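Local coordinates for amidohydrolase 3 domain-containing protein (Pyrococcus furiosus, PDB 3ICJ) that is an uncharacterised zinc-binding member of the amidohydrolase family that probably hydrolyses carbon-nitrogen bonds other than peptide bonds, at residues A[298-303]-A[346-351]; A[330-335]-A[359-364]; A[368-373]-A[391-396]; A[374-379]-A[415-420]; A[396-401]-A[432-437]. All blocks are in the same frame, centred on the assembly; numbering follows the deposited sequence.

Contact 1: A[298-303]-A[346-351]; sequences FVDGSL and AVHAIG. With ZN (zinc ion), chain C.
Phe298 and His348 meet beside the zinc site of the amidohydrolase barrel, where strand 346-349 ends; a single beta bridge pairs them, with Val299 N donating to His348 O at 3.0 Å. The His348 side chain leaves the strand with CG anti to the backbone N (chi1 161°). Its CB lies 3.7 Å and its CG 3.6 Å from Phe298 CD1, which sits over one ring face, offset toward the rim, ring planes inclined at 48°. ND1 coordinates the zinc at 2.1 Å, a metal also held by His373 and the carboxylated Lys296. CD2 approaches Asp300 OD1 at 3.2 Å, CE1 turns toward Gly301 O, and NE2 donates in the ring plane to Gly301 O at 2.9 Å, which together with the zinc bond fixes the rotation of the ring. Asp300 secures the turn beyond the strand through the syn lone pairs of its carboxylate: OD1 takes Ile350 N at 3.1 Å and OD2 takes Gly351 N at 2.9 Å. Asp300 OD2 also accepts from Leu309 N.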
# COMPACT_ATOMS: atom_id res chain seq x y z
N PHE A 298 5.53 -13.18 2.06
CA PHE A 298 6.19 -12.53 3.22
C PHE A 298 7.37 -13.40 3.67
O PHE A 298 7.14 -14.54 4.03
CB PHE A 298 5.21 -12.48 4.41
CG PHE A 298 4.02 -11.58 4.20
CD1 PHE A 298 4.07 -10.25 4.61
CD2 PHE A 298 2.86 -12.06 3.61
CE1 PHE A 298 2.97 -9.40 4.42
CE2 PHE A 298 1.76 -11.23 3.40
CZ PHE A 298 1.81 -9.89 3.81
N VAL A 299 8.60 -12.88 3.64
CA VAL A 299 9.75 -13.59 4.24
C VAL A 299 9.74 -13.44 5.76
O VAL A 299 9.94 -14.41 6.49
CB VAL A 299 11.15 -13.11 3.73
CG1 VAL A 299 12.28 -13.92 4.38
CG2 VAL A 299 11.27 -13.26 2.24
N ASP A 300 9.49 -12.22 6.25
CA ASP A 300 9.63 -11.90 7.68
C ASP A 300 8.53 -10.94 8.18
O ASP A 300 7.57 -10.66 7.46
CB ASP A 300 11.04 -11.35 8.00
CG ASP A 300 11.33 -9.97 7.35
OD1 ASP A 300 10.63 -9.54 6.41
OD2 ASP A 300 12.33 -9.32 7.75
N GLY A 301 8.67 -10.46 9.42
CA GLY A 301 7.74 -9.51 10.01
C GLY A 301 8.28 -8.08 9.94
O GLY A 301 8.77 -7.65 8.88
N SER A 302 8.20 -7.35 11.05
CA SER A 302 8.48 -5.91 11.06
C SER A 302 9.55 -5.57 12.10
O SER A 302 9.72 -6.29 13.07
CB SER A 302 7.19 -5.15 11.41
OG SER A 302 6.86 -5.41 12.78
N LEU A 303 10.27 -4.46 11.89
CA LEU A 303 11.24 -3.98 12.88
C LEU A 303 10.61 -3.52 14.20
O LEU A 303 11.20 -3.69 15.26
CB LEU A 303 12.12 -2.87 12.30
CG LEU A 303 13.13 -3.35 11.26
CD1 LEU A 303 13.63 -2.16 10.41
CD2 LEU A 303 14.27 -4.09 11.89
N ALA A 346 5.74 -10.63 -5.59
CA ALA A 346 6.19 -9.57 -4.70
C ALA A 346 6.44 -10.17 -3.34
O ALA A 346 5.60 -10.89 -2.81
CB ALA A 346 5.16 -8.47 -4.60
N VAL A 347 7.62 -9.89 -2.80
CA VAL A 347 8.08 -10.50 -1.57
C VAL A 347 8.42 -9.42 -0.53
O VAL A 347 9.33 -8.63 -0.73
CB VAL A 347 9.33 -11.38 -1.87
CG1 VAL A 347 9.96 -11.88 -0.63
CG2 VAL A 347 8.97 -12.55 -2.80
N HIS A 348 7.67 -9.39 0.56
CA HIS A 348 7.95 -8.53 1.73
C HIS A 348 9.25 -8.98 2.42
O HIS A 348 9.37 -10.12 2.87
CB HIS A 348 6.73 -8.58 2.68
CG HIS A 348 6.98 -8.14 4.10
ND1 HIS A 348 6.19 -7.20 4.72
CD2 HIS A 348 7.85 -8.57 5.04
CE1 HIS A 348 6.59 -7.05 5.98
NE2 HIS A 348 7.60 -7.86 6.19
N ALA A 349 10.25 -8.11 2.43
CA ALA A 349 11.50 -8.35 3.16
C ALA A 349 11.97 -7.06 3.82
O ALA A 349 12.31 -6.09 3.15
CB ALA A 349 12.57 -8.88 2.24
N ILE A 350 12.00 -7.08 5.15
CA ILE A 350 12.33 -5.89 5.94
C ILE A 350 13.74 -5.98 6.52
O ILE A 350 14.57 -5.09 6.31
CB ILE A 350 11.23 -5.60 7.00
CG1 ILE A 350 9.96 -5.13 6.26
CG2 ILE A 350 11.70 -4.58 8.10
CD1 ILE A 350 8.83 -4.55 7.16
N GLY A 351 14.02 -7.08 7.23
CA GLY A 351 15.33 -7.29 7.83
C GLY A 351 16.38 -7.60 6.77
O GLY A 351 16.05 -8.08 5.69
ZN ZN C . 4.75 -5.80 4.07

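Contact 2: A[330-335]-A[359-364]; sequences EIVEVI and LDAFEE
Ala361 opens the contact on helix 352-365, with its methyl group aimed at helix 328-338 and resting 3.6 Å from Ile331 CG2. The small side chain is consistent with the close backbones: the axes of the two helical segments approach to 9.0 Å, and the CA atoms of Val332 and Ala361 lie 5.5 Å apart. Val332 lies against the backbone of Ala361, its CG2 3.5 Å from Ala361 O. One residue on, Phe362 starts out away from the partner helix, yet its ring swings back far enough for Ile335 CD1 to touch the ring edge, 3.8 Å from CD1 of the phenyl group. The two side chains cross at about a right angle, and the tip lies near the ring plane, meeting the rim. Glu364, the next contact residue, has CG anti to the backbone N (chi1 166°) and an extended chain; this sends its carboxylate across Val332, with OE2 3.9 Å from Val332 CG1. That oxygen meets only carbon across the two segments, while OE1 forms a salt bridge with Lys328 of the facing helix. A crossing angle of -43° between the segments 330-335 and 359-364, on helices that follow each other in the chain with strand 346-349 between them, fits neighbouring helices on the outside of an amidohydrolase beta/alpha barrel.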
# COMPACT_ATOMS: atom_id res chain seq x y z
N GLU A 330 10.37 -22.31 0.01
CA GLU A 330 8.92 -22.08 -0.01
C GLU A 330 8.56 -20.95 -0.97
O GLU A 330 7.50 -20.98 -1.61
CB GLU A 330 8.39 -21.82 1.40
CG GLU A 330 8.66 -22.99 2.37
CD GLU A 330 8.32 -22.67 3.82
OE1 GLU A 330 8.70 -21.59 4.32
OE2 GLU A 330 7.68 -23.52 4.48
N ILE A 331 9.46 -19.97 -1.08
CA ILE A 331 9.28 -18.86 -2.03
C ILE A 331 9.47 -19.39 -3.45
O ILE A 331 8.63 -19.14 -4.30
CB ILE A 331 10.24 -17.69 -1.76
CG1 ILE A 331 9.98 -17.09 -0.38
CG2 ILE A 331 10.12 -16.62 -2.84
CD1 ILE A 331 11.04 -16.15 0.05
N VAL A 332 10.57 -20.12 -3.70
CA VAL A 332 10.83 -20.74 -5.02
C VAL A 332 9.65 -21.61 -5.49
O VAL A 332 9.28 -21.54 -6.67
CB VAL A 332 12.19 -21.54 -5.07
CG1 VAL A 332 12.35 -22.26 -6.42
CG2 VAL A 332 13.38 -20.58 -4.88
N GLU A 333 9.04 -22.37 -4.58
CA GLU A 333 7.85 -23.20 -4.89
C GLU A 333 6.68 -22.35 -5.45
O GLU A 333 6.05 -22.72 -6.44
CB GLU A 333 7.42 -24.01 -3.66
CG GLU A 333 6.53 -25.23 -3.93
CD GLU A 333 5.04 -24.94 -3.78
OE1 GLU A 333 4.23 -25.78 -4.21
OE2 GLU A 333 4.68 -23.86 -3.24
N VAL A 334 6.42 -21.20 -4.83
CA VAL A 334 5.35 -20.31 -5.29
C VAL A 334 5.72 -19.67 -6.63
O VAL A 334 4.90 -19.65 -7.54
CB VAL A 334 5.00 -19.23 -4.23
CG1 VAL A 334 4.07 -18.15 -4.81
CG2 VAL A 334 4.34 -19.87 -3.03
N ILE A 335 6.97 -19.21 -6.75
CA ILE A 335 7.50 -18.66 -8.01
C ILE A 335 7.32 -19.65 -9.17
O ILE A 335 6.94 -19.26 -10.28
CB ILE A 335 8.99 -18.21 -7.89
CG1 ILE A 335 9.12 -17.00 -6.96
CG2 ILE A 335 9.57 -17.86 -9.25
CD1 ILE A 335 10.59 -16.66 -6.60
N LEU A 359 16.53 -12.47 -2.29
CA LEU A 359 17.53 -12.51 -3.36
C LEU A 359 17.95 -13.93 -3.76
O LEU A 359 18.03 -14.22 -4.95
CB LEU A 359 18.75 -11.64 -3.01
CG LEU A 359 18.52 -10.13 -2.86
CD1 LEU A 359 19.78 -9.45 -2.32
CD2 LEU A 359 18.09 -9.49 -4.15
N ASP A 360 18.19 -14.80 -2.77
CA ASP A 360 18.47 -16.21 -3.02
C ASP A 360 17.35 -16.88 -3.81
O ASP A 360 17.61 -17.68 -4.70
CB ASP A 360 18.63 -17.00 -1.71
CG ASP A 360 19.93 -16.68 -0.98
OD1 ASP A 360 20.85 -16.05 -1.55
OD2 ASP A 360 20.03 -17.08 0.19
N ALA A 361 16.11 -16.58 -3.44
CA ALA A 361 14.96 -17.20 -4.07
C ALA A 361 14.82 -16.77 -5.53
O ALA A 361 14.54 -17.60 -6.40
CB ALA A 361 13.72 -16.90 -3.30
N PHE A 362 15.04 -15.47 -5.79
CA PHE A 362 14.98 -14.92 -7.15
C PHE A 362 16.12 -15.42 -8.02
O PHE A 362 15.91 -15.72 -9.20
CB PHE A 362 14.96 -13.38 -7.14
CG PHE A 362 13.71 -12.77 -6.56
CD1 PHE A 362 12.48 -13.41 -6.67
CD2 PHE A 362 13.77 -11.54 -5.91
CE1 PHE A 362 11.33 -12.84 -6.12
CE2 PHE A 362 12.63 -10.96 -5.37
CZ PHE A 362 11.41 -11.61 -5.47
N GLU A 363 17.32 -15.49 -7.45
CA GLU A 363 18.49 -16.01 -8.12
C GLU A 363 18.29 -17.45 -8.58
O GLU A 363 18.55 -17.77 -9.73
CB GLU A 363 19.69 -15.99 -7.20
CG GLU A 363 20.72 -14.96 -7.54
CD GLU A 363 22.13 -15.47 -7.35
OE1 GLU A 363 22.86 -15.58 -8.36
OE2 GLU A 363 22.50 -15.77 -6.20
N GLU A 364 17.83 -18.30 -7.66
CA GLU A 364 17.70 -19.74 -7.92
C GLU A 364 16.64 -20.00 -8.97
O GLU A 364 16.85 -20.81 -9.87
CB GLU A 364 17.38 -20.50 -6.63
CG GLU A 364 16.90 -21.94 -6.86
CD GLU A 364 16.81 -22.75 -5.59
OE1 GLU A 364 17.62 -22.52 -4.67
OE2 GLU A 364 15.92 -23.63 -5.52

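Contact 3: A[368-373]-A[391-396]; sequences SGRIEH and RISAQP. With ZN (zinc ion), chain C.
Strands 370-371 and 391-394 are the two parallel strands of a beta-alpha-beta unit, and their pairing carries the zinc ligand His373 to the metal site, with Gln395 behind it. The parallel register follows from bonds that alternate between the chains: Arg391 N to Gly369 O, Ile371 N to Arg391 O (2.7 Å), Ser393 N to Ile371 O (2.9 Å) and His373 N to Ser393 O. Arg391 bends at chi3 so that NH2 donates in the guanidinium plane to Ser368 O at 2.6 Å; NH2 also forms a salt bridge with Asp344, and a water bridges NE to Ser368 OG. Arg370 CB lies over one face of that guanidinium, whose plane stands nearly perpendicular (88°) to that of Arg370. Arg370 itself grips Glu372 side-on, with NE to OE2 at 2.8 Å and NH2 to OE1 at 2.9 Å, while Ser393 CB sits against both groups, 3.4 Å from Glu372 OE1. The crossover helix 379-388 connects these strands, as expected of a beta/alpha barrel. Glu372 OE1 also accepts from ND1 of the zinc ligand His101, and so probably acts as a second-shell support. Beyond the corner at Glu372, His373 NE2 binds its zinc at 2.4 Å, and ND1 points to Gln395 OE1 at 2.5 Å, a bond so short that its exact length is doubtful. The Gln395 amide is turned 66° from the imidazole, with NE2 donating to Ser432 OG.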
# COMPACT_ATOMS: atom_id res chain seq x y z
N SER A 368 13.04 -12.39 -12.05
CA SER A 368 13.25 -11.02 -11.58
C SER A 368 11.98 -10.50 -10.89
O SER A 368 11.06 -10.01 -11.54
CB SER A 368 13.70 -10.12 -12.73
OG SER A 368 14.54 -9.08 -12.24
N GLY A 369 11.93 -10.65 -9.57
CA GLY A 369 10.73 -10.32 -8.82
C GLY A 369 10.83 -8.92 -8.26
O GLY A 369 11.70 -8.14 -8.66
N ARG A 370 9.91 -8.59 -7.36
CA ARG A 370 10.00 -7.36 -6.65
C ARG A 370 10.07 -7.61 -5.15
O ARG A 370 9.55 -8.62 -4.64
CB ARG A 370 8.87 -6.36 -7.02
CG ARG A 370 7.48 -6.91 -6.98
CD ARG A 370 6.43 -5.87 -7.42
NE ARG A 370 6.10 -4.95 -6.33
CZ ARG A 370 5.18 -3.99 -6.40
NH1 ARG A 370 4.49 -3.80 -7.53
NH2 ARG A 370 4.94 -3.21 -5.35
N ILE A 371 10.69 -6.67 -4.45
CA ILE A 371 10.78 -6.70 -2.99
C ILE A 371 10.03 -5.49 -2.43
O ILE A 371 10.23 -4.35 -2.86
CB ILE A 371 12.29 -6.74 -2.49
CG1 ILE A 371 12.92 -8.09 -2.82
CG2 ILE A 371 12.39 -6.48 -0.97
CD1 ILE A 371 14.45 -8.12 -2.56
N GLU A 372 9.12 -5.76 -1.50
CA GLU A 372 8.40 -4.74 -0.78
C GLU A 372 9.20 -4.38 0.47
O GLU A 372 9.65 -5.28 1.19
CB GLU A 372 7.02 -5.26 -0.35
CG GLU A 372 6.29 -6.02 -1.45
CD GLU A 372 6.23 -5.21 -2.73
OE1 GLU A 372 5.61 -4.13 -2.72
OE2 GLU A 372 6.84 -5.63 -3.74
N HIS A 373 9.33 -3.08 0.70
CA HIS A 373 10.04 -2.44 1.83
C HIS A 373 11.55 -2.33 1.65
O HIS A 373 12.08 -1.21 1.59
CB HIS A 373 9.66 -3.02 3.21
CG HIS A 373 8.18 -3.19 3.38
ND1 HIS A 373 7.30 -2.12 3.35
CD2 HIS A 373 7.42 -4.29 3.53
CE1 HIS A 373 6.07 -2.56 3.49
NE2 HIS A 373 6.11 -3.88 3.60
N ARG A 391 13.06 -5.27 -8.59
CA ARG A 391 12.28 -4.06 -8.42
C ARG A 391 11.96 -3.91 -6.95
O ARG A 391 11.80 -4.91 -6.24
CB ARG A 391 11.01 -4.15 -9.26
CG ARG A 391 11.29 -4.10 -10.77
CD ARG A 391 10.16 -4.69 -11.58
NE ARG A 391 10.13 -6.16 -11.55
CZ ARG A 391 9.09 -6.90 -11.14
NH1 ARG A 391 7.97 -6.32 -10.74
NH2 ARG A 391 9.17 -8.23 -11.15
N ILE A 392 11.91 -2.67 -6.46
CA ILE A 392 11.74 -2.41 -5.03
C ILE A 392 10.63 -1.37 -4.81
O ILE A 392 10.59 -0.34 -5.47
CB ILE A 392 13.05 -1.92 -4.36
CG1 ILE A 392 14.11 -3.04 -4.35
CG2 ILE A 392 12.79 -1.46 -2.92
CD1 ILE A 392 15.53 -2.55 -4.06
N SER A 393 9.71 -1.68 -3.91
CA SER A 393 8.72 -0.72 -3.48
C SER A 393 9.05 -0.26 -2.05
O SER A 393 9.04 -1.07 -1.11
CB SER A 393 7.33 -1.33 -3.53
OG SER A 393 6.36 -0.30 -3.56
N ALA A 394 9.33 1.03 -1.90
CA ALA A 394 9.74 1.61 -0.62
C ALA A 394 8.74 2.67 -0.17
O ALA A 394 8.08 3.32 -0.99
CB ALA A 394 11.13 2.18 -0.73
N GLN A 395 8.66 2.86 1.15
CA GLN A 395 7.69 3.75 1.79
C GLN A 395 8.45 4.86 2.52
O GLN A 395 8.92 4.65 3.65
CB GLN A 395 6.79 2.96 2.77
CG GLN A 395 5.90 1.87 2.13
CD GLN A 395 6.67 0.60 1.73
OE1 GLN A 395 7.58 0.17 2.44
NE2 GLN A 395 6.29 0.00 0.60
N PRO A 396 8.60 6.04 1.87
CA PRO A 396 9.44 7.06 2.49
C PRO A 396 8.95 7.57 3.84
O PRO A 396 9.77 7.97 4.66
CB PRO A 396 9.46 8.19 1.46
CG PRO A 396 9.19 7.51 0.15
CD PRO A 396 8.26 6.38 0.47
ZN ZN C . 4.75 -5.80 4.07
O HOH W 1 12.62 -7.22 -11.96
O HOH W 2 10.47 1.28 2.70

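Contact 4: A[374-379]-A[415-420]; sequences ASLVRD and KWAYRL
Trp416 packs one face of its indole against Arg378, and no residue of the contact loses more surface to the other segment. Arg378 CG stands 3.5 Å from the centroid of the six-membered ring and 7° off its normal, a CH-pi contact over the middle of the face; Arg378 CD continues toward Trp416 CH2, at 3.7 Å. The two side chains point the same way, and the Arg378 guanidinium goes on to salt bridges with Asp352, Asp356 and Asp380. At the indole edge, a water links NE1 to Asp379 N. Ser375 comes next in buried area. Its carbonyl oxygen accepts from Tyr418 N at 2.9 Å, its CB and OG both lie 3.7 Å from Tyr418 CE1, and a water joins OG to the tyrosine OH, which Asp402 also engages. Leu376 and Ala417 form a single bridge between the backbones, made by the Tyr418 N bond and by Val377 N to Trp416 O at 3.0 Å. Arg419, bent at chi3 (72°), turns its guanidinium edge to the first segment: NH1 donates in the guanidinium plane to Val377 O at 2.9 Å, and NH1 and NH2 make an end-on salt bridge to one oxygen, Asp379 OD1, each at 2.8 Å. The contact joins two loops, one between strand 370-371 and helix 379-388, the other between helices 405-413 and 420-426; Leu376 and Ala417 rest against helix 405-413, while Val377 and Arg419 reach Leu382 of helix 379-388.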
# COMPACT_ATOMS: atom_id res chain seq x y z
N ALA A 374 12.23 -3.48 1.57
CA ALA A 374 13.70 -3.56 1.56
C ALA A 374 14.32 -2.60 2.59
O ALA A 374 15.23 -1.83 2.27
CB ALA A 374 14.25 -3.28 0.15
N SER A 375 13.79 -2.63 3.82
CA SER A 375 14.06 -1.60 4.83
C SER A 375 15.52 -1.53 5.24
O SER A 375 16.08 -0.44 5.36
CB SER A 375 13.18 -1.83 6.06
OG SER A 375 11.82 -1.91 5.68
N LEU A 376 16.13 -2.70 5.45
CA LEU A 376 17.59 -2.76 5.66
C LEU A 376 18.33 -3.43 4.51
O LEU A 376 18.13 -4.62 4.24
CB LEU A 376 17.92 -3.47 6.97
CG LEU A 376 17.10 -2.99 8.18
CD1 LEU A 376 17.32 -3.89 9.39
CD2 LEU A 376 17.46 -1.55 8.52
N VAL A 377 19.17 -2.66 3.81
CA VAL A 377 19.99 -3.21 2.73
C VAL A 377 21.46 -2.92 3.02
O VAL A 377 21.87 -1.76 3.18
CB VAL A 377 19.59 -2.63 1.34
CG1 VAL A 377 20.49 -3.21 0.26
CG2 VAL A 377 18.12 -2.91 1.03
N ARG A 378 22.24 -3.98 3.10
CA ARG A 378 23.68 -3.86 3.33
C ARG A 378 24.40 -3.46 2.03
O ARG A 378 23.92 -3.76 0.92
CB ARG A 378 24.25 -5.18 3.87
CG ARG A 378 23.50 -5.76 5.07
CD ARG A 378 24.18 -7.03 5.63
NE ARG A 378 24.52 -8.04 4.61
CZ ARG A 378 23.83 -9.15 4.39
NH1 ARG A 378 24.21 -9.98 3.43
NH2 ARG A 378 22.73 -9.44 5.11
N ASP A 379 25.56 -2.80 2.18
CA ASP A 379 26.46 -2.50 1.06
C ASP A 379 26.75 -3.72 0.19
O ASP A 379 26.70 -3.63 -1.04
CB ASP A 379 27.79 -1.92 1.58
CG ASP A 379 27.68 -0.44 1.95
OD1 ASP A 379 26.57 0.12 1.95
OD2 ASP A 379 28.73 0.16 2.25
N LYS A 415 22.65 2.65 9.27
CA LYS A 415 23.15 3.05 7.95
C LYS A 415 22.53 2.25 6.79
O LYS A 415 22.52 2.70 5.64
CB LYS A 415 24.68 2.96 7.91
CG LYS A 415 25.42 3.96 8.84
CD LYS A 415 26.91 3.62 8.92
CE LYS A 415 27.63 4.56 9.89
NZ LYS A 415 28.97 4.04 10.24
N TRP A 416 22.01 1.07 7.09
CA TRP A 416 21.36 0.24 6.08
C TRP A 416 19.93 0.67 5.78
O TRP A 416 19.33 0.22 4.80
CB TRP A 416 21.34 -1.23 6.54
CG TRP A 416 22.72 -1.85 6.81
CD1 TRP A 416 23.94 -1.40 6.37
CD2 TRP A 416 22.98 -3.06 7.55
NE1 TRP A 416 24.94 -2.24 6.82
CE2 TRP A 416 24.38 -3.27 7.53
CE3 TRP A 416 22.16 -3.99 8.22
CZ2 TRP A 416 24.99 -4.37 8.17
CZ3 TRP A 416 22.77 -5.09 8.86
CH2 TRP A 416 24.17 -5.26 8.83
N ALA A 417 19.38 1.55 6.61
CA ALA A 417 17.94 1.80 6.60
C ALA A 417 17.46 2.81 5.57
O ALA A 417 18.01 3.92 5.49
CB ALA A 417 17.45 2.20 7.99
N TYR A 418 16.41 2.44 4.83
CA TYR A 418 15.66 3.35 3.93
C TYR A 418 16.57 4.13 2.99
O TYR A 418 16.54 5.38 2.92
CB TYR A 418 14.70 4.27 4.73
CG TYR A 418 13.79 3.51 5.68
CD1 TYR A 418 13.01 2.43 5.22
CD2 TYR A 418 13.72 3.85 7.03
CE1 TYR A 418 12.18 1.72 6.11
CE2 TYR A 418 12.88 3.15 7.91
CZ TYR A 418 12.12 2.09 7.44
OH TYR A 418 11.29 1.39 8.32
N ARG A 419 17.36 3.36 2.26
CA ARG A 419 18.41 3.88 1.40
C ARG A 419 17.84 4.28 0.04
O ARG A 419 18.22 3.71 -0.99
CB ARG A 419 19.51 2.83 1.26
CG ARG A 419 20.18 2.50 2.57
CD ARG A 419 21.33 1.50 2.39
NE ARG A 419 22.51 2.08 1.74
CZ ARG A 419 23.66 1.42 1.60
NH1 ARG A 419 23.78 0.17 2.05
NH2 ARG A 419 24.70 2.01 1.01
N LEU A 420 16.93 5.25 0.04
CA LEU A 420 16.13 5.61 -1.12
C LEU A 420 16.98 6.03 -2.30
O LEU A 420 16.76 5.58 -3.42
CB LEU A 420 15.13 6.73 -0.77
CG LEU A 420 14.22 6.49 0.45
CD1 LEU A 420 13.20 7.61 0.61
CD2 LEU A 420 13.51 5.16 0.36
O HOH W 3 17.39 0.32 2.63
O HOH W 4 10.33 -1.17 7.82
O HOH W 5 27.09 -2.34 4.79

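Contact 5: A[396-401]-A[432-437]; sequences PHFIVS and STDSPI. With ZN (zinc ion), chain B.
Phe398 presents the edge of its ring to the zinc ligand Asp434, with CZ 4.0 Å from OD2 and that oxygen close to the ring plane. The carboxylate divides its roles: OD1 coordinates the zinc at 2.4 Å, whereas OD2 stays 3.3 Å from the metal, on the side facing the phenylalanine. The ring and carboxylate planes are inclined at 46°. His101, His103 and the carboxylated Lys296 also bind this zinc. Phe398 CE1 adds looser contacts, lying 4.3 Å from Thr433 O and the same distance from Ile437 CG2. Asp434 belongs to the loop after strand 429-431, where a metal-binding aspartate at the end of a barrel strand is a hallmark of the amidohydrolase superfamily. With CG anti to the backbone N (chi1 -163°), its side chain is directed toward the metal. The backbone around it is braced by an ST turn, in which Thr433 OG1 accepts from Ser435 N at 3.2 Å while also bonded to Asp99, and by Ile437 N donating to Asp434 O. Outside this layer, Pro396 CD packs 3.7 Å from Ser432 O. The same carbonyl takes a water hydrogen bond at 2.8 Å, and that water accepts from His397 N, bridging the chain at His397 to the loop. His397 ND1 and Ser401 OG both reach Glu438, just past the second segment.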
# COMPACT_ATOMS: atom_id res chain seq x y z
N PRO A 396 8.60 6.04 1.87
CA PRO A 396 9.44 7.06 2.49
C PRO A 396 8.95 7.57 3.84
O PRO A 396 9.77 7.97 4.66
CB PRO A 396 9.46 8.19 1.46
CG PRO A 396 9.19 7.51 0.15
CD PRO A 396 8.26 6.38 0.47
N HIS A 397 7.63 7.56 4.08
CA HIS A 397 7.12 8.03 5.36
C HIS A 397 7.54 7.15 6.55
O HIS A 397 7.49 7.60 7.68
CB HIS A 397 5.59 8.28 5.33
CG HIS A 397 5.13 9.24 6.39
ND1 HIS A 397 4.47 8.83 7.53
CD2 HIS A 397 5.30 10.58 6.50
CE1 HIS A 397 4.22 9.89 8.29
NE2 HIS A 397 4.72 10.96 7.69
N PHE A 398 8.00 5.92 6.30
CA PHE A 398 8.59 5.07 7.35
C PHE A 398 9.76 5.80 8.03
O PHE A 398 10.02 5.60 9.21
CB PHE A 398 9.12 3.74 6.78
CG PHE A 398 8.07 2.66 6.51
CD1 PHE A 398 6.71 2.93 6.50
CD2 PHE A 398 8.48 1.37 6.19
CE1 PHE A 398 5.77 1.92 6.22
CE2 PHE A 398 7.56 0.36 5.92
CZ PHE A 398 6.20 0.64 5.93
N ILE A 399 10.48 6.63 7.28
CA ILE A 399 11.58 7.43 7.83
C ILE A 399 11.10 8.33 8.98
O ILE A 399 11.74 8.38 10.04
CB ILE A 399 12.32 8.25 6.75
CG1 ILE A 399 12.97 7.30 5.74
CG2 ILE A 399 13.39 9.13 7.40
CD1 ILE A 399 13.49 7.98 4.44
N VAL A 400 9.98 9.02 8.76
CA VAL A 400 9.32 9.84 9.78
C VAL A 400 8.75 9.00 10.95
O VAL A 400 8.96 9.34 12.11
CB VAL A 400 8.17 10.70 9.14
CG1 VAL A 400 7.47 11.58 10.19
CG2 VAL A 400 8.73 11.58 8.03
N SER A 401 8.04 7.92 10.64
CA SER A 401 7.29 7.14 11.64
C SER A 401 8.15 6.28 12.54
O SER A 401 7.87 6.12 13.73
CB SER A 401 6.28 6.23 10.95
OG SER A 401 5.30 6.97 10.27
N SER A 432 5.52 4.19 -2.24
CA SER A 432 4.24 3.74 -1.72
C SER A 432 4.08 4.18 -0.28
O SER A 432 5.01 4.70 0.33
CB SER A 432 4.12 2.22 -1.81
OG SER A 432 5.25 1.53 -1.28
N THR A 433 2.89 3.95 0.26
CA THR A 433 2.57 4.31 1.62
C THR A 433 2.35 3.11 2.53
O THR A 433 2.47 3.24 3.76
CB THR A 433 1.32 5.20 1.67
OG1 THR A 433 0.20 4.51 1.09
CG2 THR A 433 1.57 6.48 0.89
N ASP A 434 2.01 1.95 1.94
CA ASP A 434 1.58 0.75 2.69
C ASP A 434 0.32 1.11 3.47
O ASP A 434 0.08 0.58 4.56
CB ASP A 434 2.70 0.19 3.60
CG ASP A 434 2.44 -1.26 4.05
OD1 ASP A 434 1.43 -1.87 3.64
OD2 ASP A 434 3.25 -1.78 4.84
N SER A 435 -0.48 2.01 2.90
CA SER A 435 -1.73 2.49 3.50
C SER A 435 -2.62 1.27 3.80
O SER A 435 -2.71 0.34 2.95
CB SER A 435 -2.41 3.51 2.55
OG SER A 435 -3.62 4.00 3.07
N PRO A 436 -3.25 1.24 5.01
CA PRO A 436 -3.36 2.35 5.98
C PRO A 436 -2.28 2.45 7.08
O PRO A 436 -2.51 3.16 8.06
CB PRO A 436 -4.73 2.10 6.63
CG PRO A 436 -4.89 0.60 6.56
CD PRO A 436 -3.96 0.05 5.49
N ILE A 437 -1.15 1.76 6.92
CA ILE A 437 -0.06 1.88 7.90
C ILE A 437 0.44 3.33 7.98
O ILE A 437 0.51 3.90 9.08
CB ILE A 437 1.13 0.87 7.64
CG1 ILE A 437 0.65 -0.59 7.71
CG2 ILE A 437 2.28 1.09 8.64
CD1 ILE A 437 0.01 -1.02 9.04
ZN ZN B . 1.82 -4.18 3.05
O HOH W 6 5.46 6.51 2.45

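All five contacts lie in the later part of one amidohydrolase domain. Contacts 1 and 3, with centres 10 Å apart, share the parallel sheet containing strands 346-349, 370-371 and 391-394, and serve the same zinc. Contact 5, about 13 Å from contact 3, shares Pro396 with it and supplies a ligand to the other zinc. Contact 2 sits farther out, 27 Å between centres from contact 5, where Phe362 and Ile331 pack onto the sheet. Contact 4 joins loops next to contacts 1, 3 and 5. Along the chain, contact 1 interleaves with 2, and 4 with both 3 and 5; contacts 1, 3 and 5 bring ligands to one binuclear zinc site, and 2 and 4 tie the surrounding helices and loops.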